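Local atomic coordinates of Pyrimidine/purine nucleoside phosphorylase (Acinetobacter sp. ADP1, PDB entry 3HQX), a protein that probably catalyses the reversible phosphorolysis of diverse purine and pyrimidine nucleosides, releasing the free base and alpha-D-ribose 1-phosphate. Residues 9-15 / 29-34; 50-56 / 92-98; 64-68 / 101-105. One frame throughout, in Å; residues are numbered along the deposited sequence.

Contact 1 of 3, residues 9-15 / 29-34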
loop_
_atom_site.group_PDB
_atom_site.type_symbol
_atom_site.label_atom_id
_atom_site.label_comp_id
_atom_site.label_asym_id
_atom_site.label_seq_id
_atom_site.Cartn_x
_atom_site.Cartn_y
_atom_site.Cartn_z
ATOM N N PHE A 9 -11.891 -5.265 -5.373
ATOM C CA PHE A 9 -12.860 -4.221 -5.716
ATOM C C PHE A 9 -12.904 -4.088 -7.222
ATOM O O PHE A 9 -11.870 -4.094 -7.826
ATOM C CB PHE A 9 -12.402 -2.854 -5.145
ATOM C CG PHE A 9 -12.488 -2.757 -3.620
ATOM C CD1 PHE A 9 -13.645 -3.040 -2.960
ATOM C CD2 PHE A 9 -11.396 -2.333 -2.886
ATOM C CE1 PHE A 9 -13.717 -2.962 -1.538
ATOM C CE2 PHE A 9 -11.463 -2.233 -1.471
ATOM C CZ PHE A 9 -12.617 -2.546 -0.839
ATOM N N ASP A 10 -14.091 -3.994 -7.792
ATOM C CA ASP A 10 -14.237 -3.834 -9.233
ATOM C C ASP A 10 -14.842 -2.458 -9.548
ATOM O O ASP A 10 -15.642 -1.938 -8.759
ATOM C CB ASP A 10 -15.185 -4.895 -9.740
ATOM C CG ASP A 10 -14.576 -6.256 -9.731
ATOM O OD1 ASP A 10 -13.369 -6.341 -10.063
ATOM O OD2 ASP A 10 -15.325 -7.202 -9.401
ATOM N N HIS A 11 -14.503 -1.904 -10.712
ATOM C CA HIS A 11 -15.085 -0.654 -11.196
ATOM C C HIS A 11 -14.828 0.511 -10.260
ATOM O O HIS A 11 -15.733 1.335 -9.973
ATOM C CB HIS A 11 -16.598 -0.841 -11.365
ATOM C CG HIS A 11 -16.951 -2.014 -12.209
ATOM N ND1 HIS A 11 -16.559 -2.111 -13.522
ATOM C CD2 HIS A 11 -17.629 -3.151 -11.932
ATOM C CE1 HIS A 11 -16.985 -3.256 -14.025
ATOM N NE2 HIS A 11 -17.634 -3.910 -13.078
ATOM N N VAL A 12 -13.594 0.596 -9.787
ATOM C CA VAL A 12 -13.233 1.663 -8.834
ATOM C C VAL A 12 -12.185 2.633 -9.437
ATOM O O VAL A 12 -11.474 2.325 -10.387
ATOM C CB VAL A 12 -12.785 1.125 -7.470
ATOM C CG1 VAL A 12 -13.890 0.409 -6.769
ATOM C CG2 VAL A 12 -11.457 0.259 -7.624
ATOM N N THR A 13 -12.072 3.784 -8.769
ATOM C CA THR A 13 -10.986 4.727 -8.931
ATOM C C THR A 13 -10.047 4.535 -7.768
ATOM O O THR A 13 -10.471 4.377 -6.591
ATOM C CB THR A 13 -11.504 6.179 -8.953
ATOM O OG1 THR A 13 -12.193 6.408 -10.192
ATOM C CG2 THR A 13 -10.367 7.204 -8.870
ATOM N N VAL A 14 -8.747 4.537 -8.048
ATOM C CA VAL A 14 -7.769 4.452 -7.000
ATOM C C VAL A 14 -6.843 5.659 -7.143
ATOM O O VAL A 14 -6.292 5.901 -8.226
ATOM C CB VAL A 14 -6.944 3.147 -7.040
ATOM C CG1 VAL A 14 -5.931 3.126 -5.871
ATOM C CG2 VAL A 14 -7.862 1.973 -6.998
ATOM N N ILE A 15 -6.661 6.380 -6.049
ATOM C CA ILE A 15 -5.726 7.524 -6.025
ATOM C C ILE A 15 -4.310 6.982 -5.867
ATOM O O ILE A 15 -4.011 6.179 -4.957
ATOM C CB ILE A 15 -6.079 8.552 -4.924
ATOM C CG1 ILE A 15 -7.534 8.964 -5.075
ATOM C CG2 ILE A 15 -5.069 9.703 -4.897
ATOM C CD1 ILE A 15 -7.894 9.587 -6.321
ATOM N N HIS A 29 -4.143 3.494 0.517
ATOM C CA HIS A 29 -4.645 4.267 -0.641
ATOM C C HIS A 29 -6.156 4.419 -0.545
ATOM O O HIS A 29 -6.852 3.586 0.060
ATOM C CB HIS A 29 -4.340 3.564 -1.933
ATOM C CG HIS A 29 -2.865 3.529 -2.272
ATOM N ND1 HIS A 29 -2.032 2.580 -1.738
ATOM C CD2 HIS A 29 -2.102 4.279 -3.106
ATOM C CE1 HIS A 29 -0.802 2.761 -2.218
ATOM N NE2 HIS A 29 -0.814 3.790 -3.046
ATOM N N THR A 30 -6.613 5.513 -1.129
ATOM C CA THR A 30 -8.025 5.810 -1.239
ATOM C C THR A 30 -8.588 5.143 -2.453
ATOM O O THR A 30 -8.068 5.265 -3.543
ATOM C CB THR A 30 -8.262 7.296 -1.351
ATOM O OG1 THR A 30 -7.755 7.908 -0.154
ATOM C CG2 THR A 30 -9.751 7.615 -1.494
ATOM N N VAL A 31 -9.751 4.512 -2.246
ATOM C CA VAL A 31 -10.527 3.847 -3.311
ATOM C C VAL A 31 -11.933 4.500 -3.365
ATOM O O VAL A 31 -12.566 4.668 -2.337
ATOM C CB VAL A 31 -10.681 2.349 -3.017
ATOM C CG1 VAL A 31 -11.535 1.695 -4.050
ATOM C CG2 VAL A 31 -9.313 1.673 -2.950
ATOM N N GLN A 32 -12.351 4.911 -4.549
ATOM C CA GLN A 32 -13.624 5.619 -4.750
ATOM C C GLN A 32 -14.507 4.827 -5.693
ATOM O O GLN A 32 -14.089 4.326 -6.741
ATOM C CB GLN A 32 -13.405 7.012 -5.335
ATOM C CG GLN A 32 -12.565 7.837 -4.399
ATOM C CD GLN A 32 -11.994 9.128 -4.971
ATOM O OE1 GLN A 32 -11.539 9.209 -6.130
ATOM N NE2 GLN A 32 -11.969 10.165 -4.114
ATOM N N PHE A 33 -15.755 4.688 -5.286
ATOM C CA PHE A 33 -16.706 3.845 -5.972
ATOM C C PHE A 33 -17.616 4.663 -6.905
ATOM O O PHE A 33 -17.638 5.886 -6.813
ATOM C CB PHE A 33 -17.510 3.032 -4.917
ATOM C CG PHE A 33 -16.667 2.049 -4.176
ATOM C CD1 PHE A 33 -16.645 0.754 -4.579
ATOM C CD2 PHE A 33 -15.813 2.446 -3.185
ATOM C CE1 PHE A 33 -15.843 -0.112 -3.993
ATOM C CE2 PHE A 33 -14.995 1.550 -2.590
ATOM C CZ PHE A 33 -15.043 0.264 -2.990
ATOM N N GLU A 34 -18.297 3.980 -7.840
ATOM C CA GLU A 34 -19.139 4.567 -8.848
ATOM C C GLU A 34 -20.260 5.423 -8.250
ATOM O O GLU A 34 -20.639 6.404 -8.844
ATOM C CB GLU A 34 -19.733 3.510 -9.800
ATOM C CG GLU A 34 -18.724 3.046 -10.888
ATOM C CD GLU A 34 -19.306 2.044 -11.905
ATOM O OE1 GLU A 34 -20.471 1.577 -11.745
ATOM O OE2 GLU A 34 -18.577 1.717 -12.878
HETATM O O HOH W 1 -17.715 1.110 -8.078
HETATM O O HOH W 2 -4.413 7.141 -2.213
#
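Phe33 sets the edge of its ring against the face of Phe9 where the beta hairpin of strands 12-21 and 26-32, at the margin of a cupin-type fold, opens out. It is a T-shaped pair: the centroids of the Phe9 and Phe33 rings are 5.2 Å apart, the planes stand at 88°, and Phe33 CZ comes within 3.6 Å of Phe9 CD1, over the rim of that ring. The CB of Phe33 starts off away from residues 9-15, but with CG beside the backbone N (chi1 -66°) the ring swings back toward them. Its own face then takes a methyl: Val12 CG1 lies 3.8 Å from the Phe33 centroid, a CH-pi contact between side chains that run side by side. Val31 adds CG1 to this cluster, 3.7 Å from Val12 CB, while Lys39 makes a cation-pi contact with Phe33.

Behind the side chains the strands are antiparallel. Thr13 and Gln32 form a hydrogen-bonded pair, with Thr13 N to Gln32 O at 2.9 Å and Gln32 N to Thr13 O at 2.8 Å, both nearly straight. Thr13 OG1 is hydrogen-bonded to OD1 of Asp10 of the second subunit, and Phe9, Val12, Val14 and Ile15 pair antiparallel with a strand of that subunit. At the far end, Ile15 N bonds Thr30 O at 3.1 Å, and a water joins Ile15 O to Thr30 N. The same Ile15 carbonyl oxygen sits in the plane of the His29 imidazole, 3.3 Å from its edge atom CD2.

Contact 2 of 3, residues 50-56 / 92-98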
loop_
_atom_site.group_PDB
_atom_site.type_symbol
_atom_site.label_atom_id
_atom_site.label_comp_id
_atom_site.label_asym_id
_atom_site.label_seq_id
_atom_site.Cartn_x
_atom_site.Cartn_y
_atom_site.Cartn_z
ATOM N N PRO A 50 1.067 0.035 20.397
ATOM C CA PRO A 50 -0.168 0.323 19.670
ATOM C C PRO A 50 -0.150 1.612 18.885
ATOM O O PRO A 50 0.461 2.637 19.335
ATOM C CB PRO A 50 -1.242 0.376 20.753
ATOM C CG PRO A 50 -0.662 -0.366 21.914
ATOM C CD PRO A 50 0.823 -0.077 21.847
ATOM N N LEU A 51 -0.794 1.547 17.712
ATOM C CA LEU A 51 -0.967 2.693 16.861
ATOM C C LEU A 51 -2.350 3.322 17.075
ATOM O O LEU A 51 -3.367 2.622 17.005
ATOM C CB LEU A 51 -0.779 2.291 15.404
ATOM C CG LEU A 51 0.498 1.507 15.119
ATOM C CD1 LEU A 51 0.447 1.256 13.588
ATOM C CD2 LEU A 51 1.784 2.288 15.596
ATOM N N THR A 52 -2.405 4.641 17.293
ATOM C CA THR A 52 -3.691 5.330 17.557
ATOM C C THR A 52 -4.221 5.978 16.297
ATOM O O THR A 52 -3.526 6.794 15.686
ATOM C CB THR A 52 -3.633 6.404 18.725
ATOM O OG1 THR A 52 -3.186 5.803 19.958
ATOM C CG2 THR A 52 -4.997 6.971 19.003
ATOM N N PHE A 53 -5.478 5.666 15.942
ATOM C CA PHE A 53 -6.207 6.386 14.922
ATOM C C PHE A 53 -7.410 7.043 15.509
ATOM O O PHE A 53 -8.040 6.473 16.427
ATOM C CB PHE A 53 -6.698 5.417 13.866
ATOM C CG PHE A 53 -5.607 4.744 13.109
ATOM C CD1 PHE A 53 -5.102 5.336 11.990
ATOM C CD2 PHE A 53 -5.059 3.553 13.554
ATOM C CE1 PHE A 53 -4.095 4.706 11.282
ATOM C CE2 PHE A 53 -4.087 2.941 12.870
ATOM C CZ PHE A 53 -3.612 3.495 11.727
ATOM N N GLU A 54 -7.715 8.251 15.004
ATOM C CA GLU A 54 -8.831 9.066 15.498
ATOM C C GLU A 54 -9.890 9.270 14.422
ATOM O O GLU A 54 -9.570 9.489 13.219
ATOM C CB GLU A 54 -8.316 10.412 16.080
ATOM C CG GLU A 54 -7.313 10.173 17.203
ATOM C CD GLU A 54 -6.842 11.436 17.902
ATOM O OE1 GLU A 54 -7.453 12.481 17.652
ATOM O OE2 GLU A 54 -5.846 11.360 18.687
ATOM N N THR A 55 -11.155 9.151 14.799
ATOM C CA THR A 55 -12.220 9.229 13.812
ATOM C C THR A 55 -13.005 10.516 13.928
ATOM O O THR A 55 -13.207 10.996 15.024
ATOM C CB THR A 55 -13.205 8.064 14.019
ATOM O OG1 THR A 55 -13.725 8.111 15.367
ATOM C CG2 THR A 55 -12.499 6.771 13.784
ATOM N N HIS A 56 -13.408 11.081 12.789
ATOM C CA HIS A 56 -14.432 12.118 12.751
ATOM C C HIS A 56 -15.751 11.400 12.460
ATOM O O HIS A 56 -16.545 11.208 13.363
ATOM C CB HIS A 56 -14.050 13.174 11.738
ATOM C CG HIS A 56 -12.851 13.966 12.145
ATOM N ND1 HIS A 56 -12.368 15.020 11.403
ATOM C CD2 HIS A 56 -12.067 13.891 13.250
ATOM C CE1 HIS A 56 -11.323 15.548 12.021
ATOM N NE2 HIS A 56 -11.100 14.858 13.129
ATOM N N ASN A 92 -16.106 10.678 16.083
ATOM C CA ASN A 92 -15.481 11.457 17.151
ATOM C C ASN A 92 -14.843 10.612 18.235
ATOM O O ASN A 92 -14.946 10.909 19.396
ATOM C CB ASN A 92 -16.479 12.429 17.763
ATOM C CG ASN A 92 -17.039 13.392 16.760
ATOM O OD1 ASN A 92 -16.347 13.828 15.828
ATOM N ND2 ASN A 92 -18.302 13.764 16.958
ATOM N N SER A 93 -14.185 9.538 17.844
ATOM C CA SER A 93 -13.608 8.627 18.800
ATOM C C SER A 93 -12.223 8.221 18.293
ATOM O O SER A 93 -11.581 9.001 17.554
ATOM C CB SER A 93 -14.551 7.425 18.971
ATOM O OG SER A 93 -14.170 6.601 20.055
ATOM N N LEU A 94 -11.766 7.048 18.723
ATOM C CA LEU A 94 -10.437 6.536 18.407
ATOM C C LEU A 94 -10.344 5.033 18.631
ATOM O O LEU A 94 -11.207 4.410 19.275
ATOM C CB LEU A 94 -9.346 7.211 19.256
ATOM C CG LEU A 94 -9.230 6.982 20.770
ATOM C CD1 LEU A 94 -8.709 5.681 21.092
ATOM C CD2 LEU A 94 -8.286 8.012 21.388
ATOM N N PHE A 95 -9.278 4.468 18.096
ATOM C CA PHE A 95 -8.912 3.090 18.359
ATOM C C PHE A 95 -7.402 2.951 18.351
ATOM O O PHE A 95 -6.728 3.754 17.725
ATOM C CB PHE A 95 -9.633 2.113 17.398
ATOM C CG PHE A 95 -9.192 2.168 15.954
ATOM C CD1 PHE A 95 -8.231 1.301 15.504
ATOM C CD2 PHE A 95 -9.756 3.023 15.059
ATOM C CE1 PHE A 95 -7.862 1.253 14.191
ATOM C CE2 PHE A 95 -9.383 2.972 13.717
ATOM C CZ PHE A 95 -8.420 2.097 13.307
ATOM N N LYS A 96 -6.900 1.945 19.064
ATOM C CA LYS A 96 -5.478 1.678 19.199
ATOM C C LYS A 96 -5.258 0.246 18.797
ATOM O O LYS A 96 -5.899 -0.639 19.358
ATOM C CB LYS A 96 -5.014 1.890 20.634
ATOM C CG LYS A 96 -5.350 3.284 21.205
ATOM C CD LYS A 96 -4.711 3.512 22.575
ATOM C CE LYS A 96 -4.844 4.942 22.968
ATOM N NZ LYS A 96 -6.245 5.387 22.725
ATOM N N ILE A 97 -4.406 0.039 17.799
ATOM C CA ILE A 97 -4.291 -1.218 17.121
ATOM C C ILE A 97 -2.847 -1.718 17.159
ATOM O O ILE A 97 -1.880 -0.933 17.021
ATOM C CB ILE A 97 -4.842 -1.111 15.679
ATOM C CG1 ILE A 97 -4.855 -2.481 14.963
ATOM C CG2 ILE A 97 -4.039 -0.085 14.855
ATOM C CD1 ILE A 97 -5.837 -2.535 13.736
ATOM N N GLU A 98 -2.705 -3.015 17.382
ATOM C CA GLU A 98 -1.389 -3.676 17.348
ATOM C C GLU A 98 -1.474 -4.940 16.489
ATOM O O GLU A 98 -2.520 -5.589 16.413
ATOM C CB GLU A 98 -0.833 -3.945 18.770
ATOM C CG GLU A 98 -1.855 -4.293 19.759
ATOM C CD GLU A 98 -1.324 -4.404 21.185
ATOM O OE1 GLU A 98 -0.803 -3.427 21.737
ATOM O OE2 GLU A 98 -1.443 -5.480 21.746
HETATM O O HOH W 3 -11.752 12.039 17.152
#
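Phe53 lays its CB over one face of the Phe95 ring, 4.0 Å from the centroid, where strands 51-54 and 94-98 pair antiparallel in the four-stranded sheet of the cupin barrel. Beyond that CH-pi contact the rings barely overlap: their planes differ by only 23°, but they have slid apart to a centroid separation of 5.2 Å between Phe53 and Phe95. With CG between its backbone N and carbonyl carbon (chi1 69°), Phe95 turns its ring toward strand 51-54, which is how Phe53 CB comes to rest on it. Ile97 CG2 closes the group from the side, 3.6 Å from Phe53 CE2 and in the plane of that ring.

On the face that carries Thr52, Glu54, Leu94 and Lys96 the contacts are mixed. Thr52 and Lys96 run side by side, the lysine's aliphatic chain passing alongside the hydroxyl with Lys96 CE 3.5 Å from Thr52 OG1.

The backbone sets this register. Phe53 and Phe95 are a hydrogen-bonded pair, and so are Leu51 and Ile97, where Leu51 N to Ile97 O measures 2.8 Å. Further along, beyond the Glu54-Leu94 pair, Thr55 N bonds Ser93 O at 2.8 Å from above the carbonyl plane, and a water donates to both Thr55 O and Ser93 O.

One layer further out, Phe22 meets the Phe53 ring and Phe87 the Phe95 ring, both edge-to-face, while Val70 and Val89 also pack on Phe95. Strand 94-98 is held on its second edge by strand 67-72, through backbone bonds such as Lys96 with Lys71. The Thr55 hydroxyl is anchored from this outer layer too: it is hydrogen-bonded to Pro90 O, and OG1 accepts from Ser93 N at 2.9 Å.

Contact 3 of 3, residues 64-68 / 101-105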
loop_
_atom_site.group_PDB
_atom_site.type_symbol
_atom_site.label_atom_id
_atom_site.label_comp_id
_atom_site.label_asym_id
_atom_site.label_seq_id
_atom_site.Cartn_x
_atom_site.Cartn_y
_atom_site.Cartn_z
ATOM N N ILE A 64 -8.838 -7.971 6.172
ATOM C CA ILE A 64 -8.702 -8.722 4.925
ATOM C C ILE A 64 -7.692 -9.911 5.089
ATOM O O ILE A 64 -7.924 -10.994 4.532
ATOM C CB ILE A 64 -8.272 -7.783 3.732
ATOM C CG1 ILE A 64 -9.327 -6.721 3.410
ATOM C CG2 ILE A 64 -7.899 -8.627 2.486
ATOM C CD1 ILE A 64 -10.735 -7.218 3.208
ATOM N N SER A 65 -6.587 -9.657 5.816
ATOM C CA SER A 65 -5.560 -10.633 6.096
ATOM C C SER A 65 -4.869 -10.329 7.404
ATOM O O SER A 65 -4.558 -9.166 7.681
ATOM C CB SER A 65 -4.559 -10.646 4.974
ATOM O OG SER A 65 -3.547 -11.658 5.174
ATOM N N GLY A 66 -4.622 -11.365 8.206
ATOM C CA GLY A 66 -3.879 -11.176 9.440
ATOM C C GLY A 66 -4.734 -11.219 10.669
ATOM O O GLY A 66 -5.896 -11.692 10.673
ATOM N N GLU A 67 -4.116 -10.747 11.725
ATOM C CA GLU A 67 -4.626 -10.846 13.094
ATOM C C GLU A 67 -4.216 -9.576 13.796
ATOM O O GLU A 67 -3.042 -9.163 13.685
ATOM C CB GLU A 67 -3.970 -12.024 13.824
ATOM C CG GLU A 67 -4.296 -12.107 15.324
ATOM C CD GLU A 67 -3.734 -13.316 15.942
ATOM O OE1 GLU A 67 -3.919 -14.419 15.403
ATOM O OE2 GLU A 67 -3.047 -13.166 16.979
ATOM N N CYS A 68 -5.147 -8.954 14.521
ATOM C CA CYS A 68 -4.784 -7.747 15.306
ATOM C C CYS A 68 -5.488 -7.749 16.639
ATOM O O CYS A 68 -6.466 -8.439 16.838
ATOM C CB CYS A 68 -5.103 -6.429 14.547
ATOM S SG CYS A 68 -6.813 -6.225 14.117
ATOM N N GLU A 101 2.112 -9.305 12.601
ATOM C CA GLU A 101 2.298 -9.717 11.215
ATOM C C GLU A 101 1.713 -8.644 10.307
ATOM O O GLU A 101 1.078 -7.695 10.768
ATOM C CB GLU A 101 1.602 -11.056 10.905
ATOM C CG GLU A 101 2.071 -12.294 11.759
ATOM C CD GLU A 101 3.413 -12.788 11.391
ATOM O OE1 GLU A 101 3.830 -12.611 10.226
ATOM O OE2 GLU A 101 4.034 -13.437 12.267
ATOM N N VAL A 102 2.006 -8.738 9.031
ATOM C CA VAL A 102 1.318 -7.867 8.065
ATOM C C VAL A 102 -0.193 -7.979 8.252
ATOM O O VAL A 102 -0.732 -9.087 8.330
ATOM C CB VAL A 102 1.719 -8.164 6.617
ATOM C CG1 VAL A 102 0.861 -7.373 5.615
ATOM C CG2 VAL A 102 3.232 -7.839 6.436
ATOM N N LEU A 103 -0.834 -6.825 8.327
ATOM C CA LEU A 103 -2.277 -6.734 8.480
ATOM C C LEU A 103 -2.860 -5.964 7.311
ATOM O O LEU A 103 -2.536 -4.774 7.120
ATOM C CB LEU A 103 -2.643 -5.988 9.782
ATOM C CG LEU A 103 -4.112 -5.962 10.160
ATOM C CD1 LEU A 103 -4.556 -7.350 10.720
ATOM C CD2 LEU A 103 -4.470 -4.773 11.055
ATOM N N ASP A 104 -3.698 -6.625 6.507
ATOM C CA ASP A 104 -4.396 -5.919 5.426
ATOM C C ASP A 104 -5.781 -5.600 5.906
ATOM O O ASP A 104 -6.445 -6.430 6.515
ATOM C CB ASP A 104 -4.530 -6.813 4.178
ATOM C CG ASP A 104 -3.174 -7.095 3.518
ATOM O OD1 ASP A 104 -2.821 -6.369 2.569
ATOM O OD2 ASP A 104 -2.498 -8.073 3.926
ATOM N N TYR A 105 -6.236 -4.397 5.599
ATOM C CA TYR A 105 -7.566 -3.958 6.011
ATOM C C TYR A 105 -8.252 -3.096 4.945
ATOM O O TYR A 105 -7.612 -2.537 4.031
ATOM C CB TYR A 105 -7.509 -3.208 7.357
ATOM C CG TYR A 105 -6.834 -1.868 7.238
ATOM C CD1 TYR A 105 -7.556 -0.742 6.878
ATOM C CD2 TYR A 105 -5.476 -1.729 7.451
ATOM C CE1 TYR A 105 -6.952 0.483 6.692
ATOM C CE2 TYR A 105 -4.854 -0.487 7.288
ATOM C CZ TYR A 105 -5.593 0.591 6.899
ATOM O OH TYR A 105 -4.920 1.782 6.759
HETATM O O HOH W 4 -1.080 -11.204 6.765
HETATM O O HOH W 5 -1.579 -9.519 11.063
#
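Leu103 drives its two methyls into the bend of residues 65-68. Chi1 of -173° sends CG across, anti to the backbone N, and chi2 of 75° then sets CD1 3.6 Å from Glu67 N and CD2 3.9 Å from Cys68 CB. Ile63 and Ile44 pack on the same leucine.

Its neighbour Asp104 is the centre of a classic beta bulge, with Ile64 and Ser65 both facing it. The Asp104 carbonyl oxygen takes a bond of 2.9 Å from Ile64 N, which comes from above the carbonyl plane, and a weak one of 3.3 Å from Ser65 N. Asp104 N returns a bond to Ser65 O at 2.9 Å.

Ser65 contributes its CB, 3.5 Å from Asp104 OD2. Its OG shares a water with Val102 O. A second water accepts from Glu67 N and lies 2.9 Å from Val102 O, between the two segments as they separate.

The carboxylate of Asp104 finds its polar partners on the second subunit: OD2 forms a salt bridge with Lys17 of that subunit, and OD1 a hydrogen bond with its Ser18. The bulge thus uses Asp104's backbone for the fold while its charge faces the dimer interface, where the lysine would probably stabilise it.

How the contacts relate
Contacts 1 and 2 lie on opposite sides of the chain's centre, 24 Å apart between centres and about 11 Å at their nearest atoms. Contact 3 is the intermediate, its centre 20 Å from that of contact 1 and 16 Å from that of contact 2. It touches contact 2, with Ile97 CD1 3.8 Å from Leu103 CD2, and the segments of the two alternate along the chain. Contact 3 reaches the same sheet as contact 1, and both meet the second subunit, whereas contact 2 touches no other chain of the assembly. Cupins commonly bind ligands inside the barrel; contacts 2 and 3 lie nearer the chain's centre (10 and 9 Å) than contact 1 (16 Å).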